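Local coordinates for ActII protein (Streptomyces coelicolor, PDB 2OPT) that probably binds regulatory DNA as a TetR-family transcriptional repressor, and takes up actinorhodin or its biosynthetic precursor (S)-DNPA as ligand, at residues V67-Q78 with R116-L126; Q8-L19 with L53-V61. One frame throughout, in Å; residues are numbered along the deposited sequence.

Contact 1: V67-Q78 with R116-L126; sequences VPEPEPGRWAEQ and RTMNLLRSGGL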
# COMPACT_ATOMS: atom_id res chain seq x y z
N VAL A 67 -17.61 -1.27 12.56
CA VAL A 67 -16.66 -1.81 13.49
C VAL A 67 -17.49 -2.32 14.66
O VAL A 67 -18.24 -1.56 15.27
CB VAL A 67 -15.65 -0.74 13.98
CG1 VAL A 67 -14.59 -1.40 14.82
CG2 VAL A 67 -15.01 -0.03 12.78
N PRO A 68 -17.43 -3.64 14.92
CA PRO A 68 -18.32 -4.15 15.96
C PRO A 68 -17.89 -3.80 17.36
O PRO A 68 -16.69 -3.49 17.62
CB PRO A 68 -18.24 -5.66 15.73
CG PRO A 68 -16.86 -5.86 15.18
CD PRO A 68 -16.66 -4.71 14.26
N GLU A 69 -18.86 -3.80 18.27
CA GLU A 69 -18.54 -3.71 19.69
C GLU A 69 -17.83 -5.00 20.09
O GLU A 69 -18.24 -6.07 19.63
CB GLU A 69 -19.85 -3.55 20.46
CG GLU A 69 -19.68 -2.84 21.82
CD GLU A 69 -19.12 -1.39 21.69
OE1 GLU A 69 -19.47 -0.66 20.73
OE2 GLU A 69 -18.37 -0.96 22.58
N PRO A 70 -16.76 -4.92 20.89
CA PRO A 70 -16.03 -6.18 21.19
C PRO A 70 -16.88 -7.31 21.82
O PRO A 70 -17.63 -7.05 22.74
CB PRO A 70 -14.94 -5.70 22.16
CG PRO A 70 -14.72 -4.28 21.76
CD PRO A 70 -16.07 -3.76 21.48
N GLU A 71 -16.77 -8.52 21.27
CA GLU A 71 -17.35 -9.73 21.82
C GLU A 71 -16.27 -10.70 22.29
O GLU A 71 -15.57 -11.29 21.45
CB GLU A 71 -18.21 -10.44 20.77
CG GLU A 71 -19.62 -10.00 20.74
CD GLU A 71 -20.29 -10.43 19.45
OE1 GLU A 71 -19.93 -11.53 18.92
OE2 GLU A 71 -21.15 -9.66 18.96
N PRO A 72 -16.15 -10.90 23.63
CA PRO A 72 -15.17 -11.83 24.21
C PRO A 72 -15.17 -13.19 23.52
O PRO A 72 -16.23 -13.80 23.25
CB PRO A 72 -15.63 -11.93 25.66
CG PRO A 72 -16.23 -10.58 25.94
CD PRO A 72 -16.96 -10.24 24.67
N GLY A 73 -13.97 -13.65 23.16
CA GLY A 73 -13.86 -14.91 22.48
C GLY A 73 -14.06 -14.92 20.99
O GLY A 73 -13.88 -15.97 20.37
N ARG A 74 -14.45 -13.78 20.39
CA ARG A 74 -14.55 -13.69 18.93
C ARG A 74 -13.60 -12.69 18.31
O ARG A 74 -13.89 -12.17 17.23
CB ARG A 74 -15.96 -13.30 18.45
CG ARG A 74 -17.00 -14.37 18.62
CD ARG A 74 -18.05 -14.38 17.51
NE ARG A 74 -18.47 -13.06 17.04
CZ ARG A 74 -18.35 -12.65 15.77
NH1 ARG A 74 -18.76 -11.45 15.45
NH2 ARG A 74 -17.84 -13.43 14.82
N TRP A 75 -12.49 -12.39 18.98
CA TRP A 75 -11.67 -11.25 18.54
C TRP A 75 -11.25 -11.35 17.08
O TRP A 75 -11.49 -10.45 16.28
CB TRP A 75 -10.45 -11.09 19.44
CG TRP A 75 -9.61 -9.87 19.17
CD1 TRP A 75 -9.86 -8.62 19.64
CD2 TRP A 75 -8.39 -9.77 18.39
NE1 TRP A 75 -8.88 -7.75 19.20
CE2 TRP A 75 -7.97 -8.43 18.44
CE3 TRP A 75 -7.63 -10.69 17.65
CZ2 TRP A 75 -6.81 -7.97 17.78
CZ3 TRP A 75 -6.51 -10.25 16.98
CH2 TRP A 75 -6.06 -8.90 17.08
N ALA A 76 -10.66 -12.47 16.70
CA ALA A 76 -10.01 -12.60 15.39
C ALA A 76 -11.02 -12.44 14.25
O ALA A 76 -10.74 -11.79 13.25
CB ALA A 76 -9.31 -13.91 15.27
N GLU A 77 -12.19 -13.08 14.39
CA GLU A 77 -13.21 -12.98 13.39
C GLU A 77 -13.83 -11.56 13.34
O GLU A 77 -14.28 -11.14 12.32
CB GLU A 77 -14.25 -14.07 13.62
CG GLU A 77 -13.68 -15.48 13.44
CD GLU A 77 -13.32 -15.81 11.97
OE1 GLU A 77 -14.21 -15.72 11.09
OE2 GLU A 77 -12.15 -16.19 11.70
N GLN A 78 -13.86 -10.85 14.47
CA GLN A 78 -14.39 -9.48 14.47
C GLN A 78 -13.46 -8.51 13.72
O GLN A 78 -13.90 -7.57 13.06
CB GLN A 78 -14.63 -8.99 15.89
CG GLN A 78 -15.87 -9.51 16.51
CD GLN A 78 -16.27 -8.77 17.75
OE1 GLN A 78 -15.50 -8.65 18.71
NE2 GLN A 78 -17.52 -8.35 17.79
N ARG A 116 -13.41 3.11 17.68
CA ARG A 116 -13.94 1.79 17.78
C ARG A 116 -12.93 0.73 17.36
O ARG A 116 -12.82 -0.31 18.02
CB ARG A 116 -15.22 1.73 16.91
CG ARG A 116 -16.33 2.68 17.50
CD ARG A 116 -17.60 2.64 16.65
NE ARG A 116 -18.19 1.31 16.74
CZ ARG A 116 -18.93 0.86 17.75
NH1 ARG A 116 -19.18 1.64 18.83
NH2 ARG A 116 -19.42 -0.40 17.71
N THR A 117 -12.18 0.99 16.28
CA THR A 117 -11.13 0.08 15.84
C THR A 117 -10.12 -0.14 16.96
O THR A 117 -9.80 -1.28 17.34
CB THR A 117 -10.40 0.65 14.59
OG1 THR A 117 -11.30 0.69 13.47
CG2 THR A 117 -9.17 -0.23 14.20
N MET A 118 -9.61 0.93 17.52
CA MET A 118 -8.64 0.78 18.57
C MET A 118 -9.26 0.12 19.79
O MET A 118 -8.59 -0.66 20.45
CB MET A 118 -8.10 2.15 18.96
CG MET A 118 -7.24 2.74 17.86
SD MET A 118 -5.84 1.67 17.41
CE MET A 118 -5.59 2.18 15.73
N ASN A 119 -10.52 0.44 20.11
CA ASN A 119 -11.18 -0.27 21.19
C ASN A 119 -11.10 -1.77 20.93
O ASN A 119 -10.75 -2.54 21.84
CB ASN A 119 -12.63 0.21 21.38
CG ASN A 119 -13.16 -0.10 22.77
OD1 ASN A 119 -12.50 0.13 23.76
ND2 ASN A 119 -14.37 -0.60 22.83
N LEU A 120 -11.43 -2.20 19.70
CA LEU A 120 -11.46 -3.64 19.40
C LEU A 120 -10.07 -4.28 19.50
O LEU A 120 -9.90 -5.36 20.06
CB LEU A 120 -11.97 -3.88 17.98
CG LEU A 120 -12.24 -5.32 17.48
CD1 LEU A 120 -13.13 -6.12 18.43
CD2 LEU A 120 -12.83 -5.33 16.07
N LEU A 121 -9.09 -3.61 18.92
CA LEU A 121 -7.70 -4.11 18.91
C LEU A 121 -7.14 -4.29 20.32
O LEU A 121 -6.66 -5.36 20.67
CB LEU A 121 -6.80 -3.23 18.05
CG LEU A 121 -7.13 -3.23 16.54
CD1 LEU A 121 -6.42 -2.08 15.78
CD2 LEU A 121 -6.94 -4.58 15.82
N ARG A 122 -7.24 -3.26 21.14
CA ARG A 122 -6.87 -3.37 22.55
C ARG A 122 -7.64 -4.41 23.36
O ARG A 122 -7.09 -5.02 24.27
CB ARG A 122 -6.98 -2.01 23.24
CG ARG A 122 -6.09 -0.97 22.60
CD ARG A 122 -5.25 -0.29 23.61
NE ARG A 122 -5.96 0.86 24.10
CZ ARG A 122 -5.68 1.54 25.21
NH1 ARG A 122 -4.66 1.20 26.00
NH2 ARG A 122 -6.47 2.58 25.51
N SER A 123 -8.91 -4.59 23.07
CA SER A 123 -9.70 -5.60 23.75
C SER A 123 -9.11 -6.99 23.55
O SER A 123 -9.36 -7.87 24.33
CB SER A 123 -11.13 -5.56 23.27
OG SER A 123 -11.22 -6.27 22.05
N GLY A 124 -8.30 -7.17 22.51
CA GLY A 124 -7.64 -8.44 22.28
C GLY A 124 -6.30 -8.59 22.97
O GLY A 124 -5.55 -9.52 22.68
N GLY A 125 -5.99 -7.67 23.88
CA GLY A 125 -4.77 -7.73 24.65
C GLY A 125 -3.54 -7.22 23.97
O GLY A 125 -2.44 -7.42 24.48
N LEU A 126 -3.69 -6.53 22.83
CA LEU A 126 -2.54 -5.90 22.15
C LEU A 126 -2.01 -4.67 22.94
O LEU A 126 -2.80 -3.75 23.25
CB LEU A 126 -2.97 -5.47 20.72
CG LEU A 126 -3.01 -6.50 19.59
CD1 LEU A 126 -3.85 -7.70 19.96
CD2 LEU A 126 -3.54 -5.90 18.29
O HOH W 1 -15.27 -1.66 18.77
O HOH W 2 -16.38 0.07 20.66

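Contact 2: Q8-L19 with L53-V61; sequences QDRIVVTALGIL and LLDLVFDIV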
# COMPACT_ATOMS: atom_id res chain seq x y z
N GLN A 8 -23.85 21.42 3.41
CA GLN A 8 -22.64 20.64 3.21
C GLN A 8 -23.04 19.21 2.78
O GLN A 8 -22.49 18.67 1.84
CB GLN A 8 -21.89 20.57 4.50
CG GLN A 8 -20.57 19.88 4.34
CD GLN A 8 -19.84 19.79 5.63
OE1 GLN A 8 -19.85 18.74 6.29
NE2 GLN A 8 -19.22 20.89 6.04
N ASP A 9 -23.99 18.61 3.48
CA ASP A 9 -24.35 17.22 3.17
C ASP A 9 -24.84 17.04 1.74
O ASP A 9 -24.54 16.02 1.12
CB ASP A 9 -25.39 16.63 4.14
CG ASP A 9 -25.64 15.09 3.91
OD1 ASP A 9 -24.63 14.28 3.90
OD2 ASP A 9 -26.84 14.70 3.73
N ARG A 10 -25.64 17.98 1.23
CA ARG A 10 -26.29 17.77 -0.09
C ARG A 10 -25.16 17.88 -1.11
O ARG A 10 -25.10 17.20 -2.12
CB ARG A 10 -27.33 18.87 -0.36
CG ARG A 10 -27.76 19.02 -1.83
CD ARG A 10 -28.31 17.73 -2.41
NE ARG A 10 -29.50 17.29 -1.67
CZ ARG A 10 -29.90 16.01 -1.58
NH1 ARG A 10 -31.02 15.70 -0.91
NH2 ARG A 10 -29.17 15.07 -2.17
N ILE A 11 -24.28 18.79 -0.84
CA ILE A 11 -23.14 18.96 -1.72
C ILE A 11 -22.27 17.69 -1.81
O ILE A 11 -21.85 17.29 -2.89
CB ILE A 11 -22.24 20.13 -1.22
CG1 ILE A 11 -22.95 21.53 -1.31
CG2 ILE A 11 -20.85 20.17 -2.03
CD1 ILE A 11 -22.10 22.71 -0.51
N VAL A 12 -21.92 17.14 -0.66
CA VAL A 12 -21.05 15.95 -0.61
C VAL A 12 -21.71 14.74 -1.22
O VAL A 12 -21.05 13.95 -1.89
CB VAL A 12 -20.50 15.74 0.85
CG1 VAL A 12 -19.61 14.50 0.94
CG2 VAL A 12 -19.65 16.94 1.18
N VAL A 13 -23.01 14.57 -0.98
CA VAL A 13 -23.69 13.46 -1.50
C VAL A 13 -23.66 13.53 -3.04
O VAL A 13 -23.46 12.54 -3.69
CB VAL A 13 -25.16 13.47 -1.00
CG1 VAL A 13 -26.10 12.52 -1.87
CG2 VAL A 13 -25.25 13.09 0.46
N THR A 14 -23.93 14.73 -3.60
CA THR A 14 -23.90 14.96 -5.04
C THR A 14 -22.53 14.65 -5.58
O THR A 14 -22.41 14.00 -6.59
CB THR A 14 -24.27 16.45 -5.30
OG1 THR A 14 -25.61 16.67 -4.81
CG2 THR A 14 -24.22 16.81 -6.79
N ALA A 15 -21.49 15.13 -4.91
CA ALA A 15 -20.13 14.83 -5.31
C ALA A 15 -19.79 13.33 -5.35
O ALA A 15 -19.19 12.83 -6.32
CB ALA A 15 -19.14 15.58 -4.37
N LEU A 16 -20.19 12.61 -4.32
CA LEU A 16 -19.99 11.19 -4.28
C LEU A 16 -20.73 10.51 -5.44
O LEU A 16 -20.26 9.54 -6.00
CB LEU A 16 -20.52 10.67 -2.94
CG LEU A 16 -20.40 9.14 -2.77
CD1 LEU A 16 -18.91 8.70 -2.84
CD2 LEU A 16 -21.05 8.71 -1.44
N GLY A 17 -21.87 11.05 -5.83
CA GLY A 17 -22.67 10.46 -6.92
C GLY A 17 -21.88 10.61 -8.23
O GLY A 17 -21.82 9.69 -9.06
N ILE A 18 -21.24 11.75 -8.41
CA ILE A 18 -20.46 12.00 -9.63
C ILE A 18 -19.31 11.01 -9.67
O ILE A 18 -19.11 10.33 -10.67
CB ILE A 18 -19.95 13.49 -9.71
CG1 ILE A 18 -21.16 14.42 -9.94
CG2 ILE A 18 -18.90 13.67 -10.83
CD1 ILE A 18 -20.92 15.88 -9.44
N LEU A 19 -18.54 10.98 -8.60
CA LEU A 19 -17.44 10.02 -8.38
C LEU A 19 -17.87 8.58 -8.68
O LEU A 19 -17.19 7.85 -9.39
CB LEU A 19 -17.02 10.08 -6.93
CG LEU A 19 -15.63 10.46 -6.42
CD1 LEU A 19 -15.34 9.75 -5.09
CD2 LEU A 19 -14.56 10.07 -7.42
N LEU A 53 -12.92 19.28 -0.50
CA LEU A 53 -14.14 18.54 -0.90
C LEU A 53 -13.88 17.04 -0.81
O LEU A 53 -14.69 16.28 -0.28
CB LEU A 53 -14.49 18.97 -2.31
CG LEU A 53 -15.76 18.34 -2.94
CD1 LEU A 53 -15.34 17.03 -3.48
CD2 LEU A 53 -16.95 18.22 -1.96
N LEU A 54 -12.79 16.59 -1.40
CA LEU A 54 -12.42 15.19 -1.38
C LEU A 54 -12.23 14.67 0.06
O LEU A 54 -12.57 13.53 0.33
CB LEU A 54 -11.15 14.97 -2.23
CG LEU A 54 -11.37 15.12 -3.75
CD1 LEU A 54 -10.06 14.89 -4.46
CD2 LEU A 54 -12.47 14.15 -4.26
N ASP A 55 -11.70 15.48 0.97
CA ASP A 55 -11.57 15.08 2.39
C ASP A 55 -12.98 14.76 2.88
O ASP A 55 -13.19 13.84 3.69
CB ASP A 55 -11.04 16.25 3.25
CG ASP A 55 -9.53 16.53 3.06
OD1 ASP A 55 -8.79 15.63 2.66
OD2 ASP A 55 -9.06 17.65 3.42
N LEU A 56 -13.96 15.54 2.43
CA LEU A 56 -15.33 15.37 2.92
C LEU A 56 -16.02 14.13 2.34
O LEU A 56 -16.86 13.49 3.02
CB LEU A 56 -16.15 16.63 2.62
CG LEU A 56 -15.82 17.93 3.37
CD1 LEU A 56 -16.68 19.06 2.82
CD2 LEU A 56 -16.04 17.80 4.84
N VAL A 57 -15.75 13.86 1.07
CA VAL A 57 -16.28 12.71 0.34
C VAL A 57 -15.67 11.47 1.04
O VAL A 57 -16.36 10.52 1.34
CB VAL A 57 -15.90 12.78 -1.13
CG1 VAL A 57 -16.21 11.49 -1.84
CG2 VAL A 57 -16.65 13.92 -1.86
N PHE A 58 -14.38 11.54 1.36
CA PHE A 58 -13.76 10.43 2.06
C PHE A 58 -14.46 10.15 3.39
O PHE A 58 -14.77 8.99 3.68
CB PHE A 58 -12.25 10.69 2.24
CG PHE A 58 -11.50 9.56 2.95
CD1 PHE A 58 -11.81 8.23 2.70
CD2 PHE A 58 -10.44 9.85 3.80
CE1 PHE A 58 -11.11 7.20 3.33
CE2 PHE A 58 -9.72 8.84 4.42
CZ PHE A 58 -10.05 7.52 4.18
N ASP A 59 -14.74 11.18 4.19
CA ASP A 59 -15.35 10.91 5.48
C ASP A 59 -16.78 10.41 5.36
O ASP A 59 -17.23 9.57 6.16
CB ASP A 59 -15.33 12.13 6.38
CG ASP A 59 -15.54 11.74 7.82
OD1 ASP A 59 -14.63 11.09 8.38
OD2 ASP A 59 -16.68 11.95 8.32
N ILE A 60 -17.51 10.87 4.36
CA ILE A 60 -18.92 10.50 4.32
C ILE A 60 -19.21 9.01 4.08
O ILE A 60 -20.19 8.45 4.58
CB ILE A 60 -19.68 11.40 3.34
CG1 ILE A 60 -21.11 11.57 3.85
CG2 ILE A 60 -19.62 10.83 1.87
CD1 ILE A 60 -21.81 12.69 3.16
N VAL A 61 -18.38 8.36 3.25
CA VAL A 61 -18.56 6.95 2.92
C VAL A 61 -18.13 6.03 4.11
O VAL A 61 -18.51 4.89 4.18
CB VAL A 61 -17.69 6.59 1.67
CG1 VAL A 61 -18.24 7.27 0.48
CG2 VAL A 61 -16.19 7.03 1.86

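Contact 1: V67-Q78 with R116-L126
Trp-75 lays its indole against the C-terminal end of helix 108-123, in the ligand-binding domain that TetR-family repressors build from helices; the loop entering helix 75-92 runs alongside. From CB the ring is carried out with CG anti to the backbone N (chi1 -174°), which brings the five-membered ring under Gly-124. The CA of Gly-124 sits over that ring in a CH-pi contact, 3.6 Å from its centroid. CD1 of the indole lies against the CD1 methyl of Leu-120, and Ser-123 OG comes in at the ring edge. NE1 donates to Leu-120 O at 2.7 Å, with the oxygen in the indole plane but NE1 lying above the carbonyl plane. Ser-123 OG donates to the same oxygen from the opposite face, so two side-chain donors grip it. CZ2 of Trp-75 lies 3.7 Å from Leu-126 CD1; it also meets Leu-121 CD2, and CH2, at the outer end, rests on both Leu-126 methyls. Ile-209 and Leu-213 of helix 197-219 also pack on the tryptophan. A leucine here, with no side-chain N-H to offer, would probably leave Leu-120 O to Ser-123 OG as its side-chain donor and open a gap against Gly-124. The methyls of Leu-120 reach Pro-68, Pro-70 and Gln-78. Gln-78 in turn holds the loop, donating through NE2 to Glu-69 O and accepting from Glu-71 N at OE1. Water 1 bridges Pro-68 O and Arg-116 O. At the far end the Arg-116 guanidinium, turned sharply about its CG-CD bond (chi3 65°), takes Val-67 O side-on and in its plane, NE at 3.2 Å and NH2 at 2.9 Å. NH1 and NH2 of Arg-116 each stand 3.0 Å from Glu-69 OE1, a salt bridge whose hydrogen bonds are weak, with carboxylate and guanidinium planes 58° apart.

Contact 2: Q8-L19 with L53-V61
With CG1 of Val-12 anti to the backbone N (chi1 179°), its two methyls drop between the side chains of helix 50-61: CG1 against Leu-56 O and the CD1 end of Ile-60, CG2 against Leu-56 CB at 3.8 Å. Val-57 answers with nearly the same torsion (chi1 169°), which sets CG1 against Leu-16 and Leu-19 and CG2 against Ala-15 and Val-12. The result is reciprocal knobs-into-holes packing. Val-12 fits among Leu-53, Leu-56, Val-57 and Ile-60; Val-57 fits among Val-12, Ala-15, Leu-16 and Leu-19. A third knob, Ile-60, enters between Asp-9, Val-12, Val-13 and Leu-16. Its side chain and that of Val-12 run side by side in opposite senses, CD1 of Ile-60 ending 3.6 Å from Val-12 CG1 and 3.3 Å from Asp-9 OD1. Both delta methyls of Leu-16 bear on CG1 of Val-61 at 3.7 Å, and Ala-15 meets Val-57 CG2 with its CB at 3.9 Å. The segment axes cross almost perpendicularly (-87°) and come within 9.5 Å. The side chains at the centre are all apolar, with Gln-8 and Asp-9 at the margin. This is the packing of the first helix of the TetR DNA-binding domain on the helix that follows its predicted helix-turn-helix, residues 28-47. Around it, Ile-11 also touches helix 40-47, Ala-15 rests on Leu-32 of helix 29-36, and Leu-19 meets Ile-99 while Val-61 meets Leu-96, both of helix 96-100.

From the N terminus, helix 8-22 comes first, and contact 2 closes a loop of 33 residues when helix 50-61 returns to it, with the predicted helix-turn-helix lying inside that loop. Only then does contact 1 open, at residues 67-78 leading into helix 75-92, and it closes 37 residues later at the end of helix 108-123. The two loops therefore follow in series, neither nested nor crossed. Contact 2 belongs to the DNA-binding domain, contact 1 to the C-terminal domain. Their centres lie 30 Å apart and their nearest atoms about 10 Å, without touching; the chain between the two segments of contact 1 comes back through helix 96-100 to the DNA-binding domain, so this loop ties the two domains together.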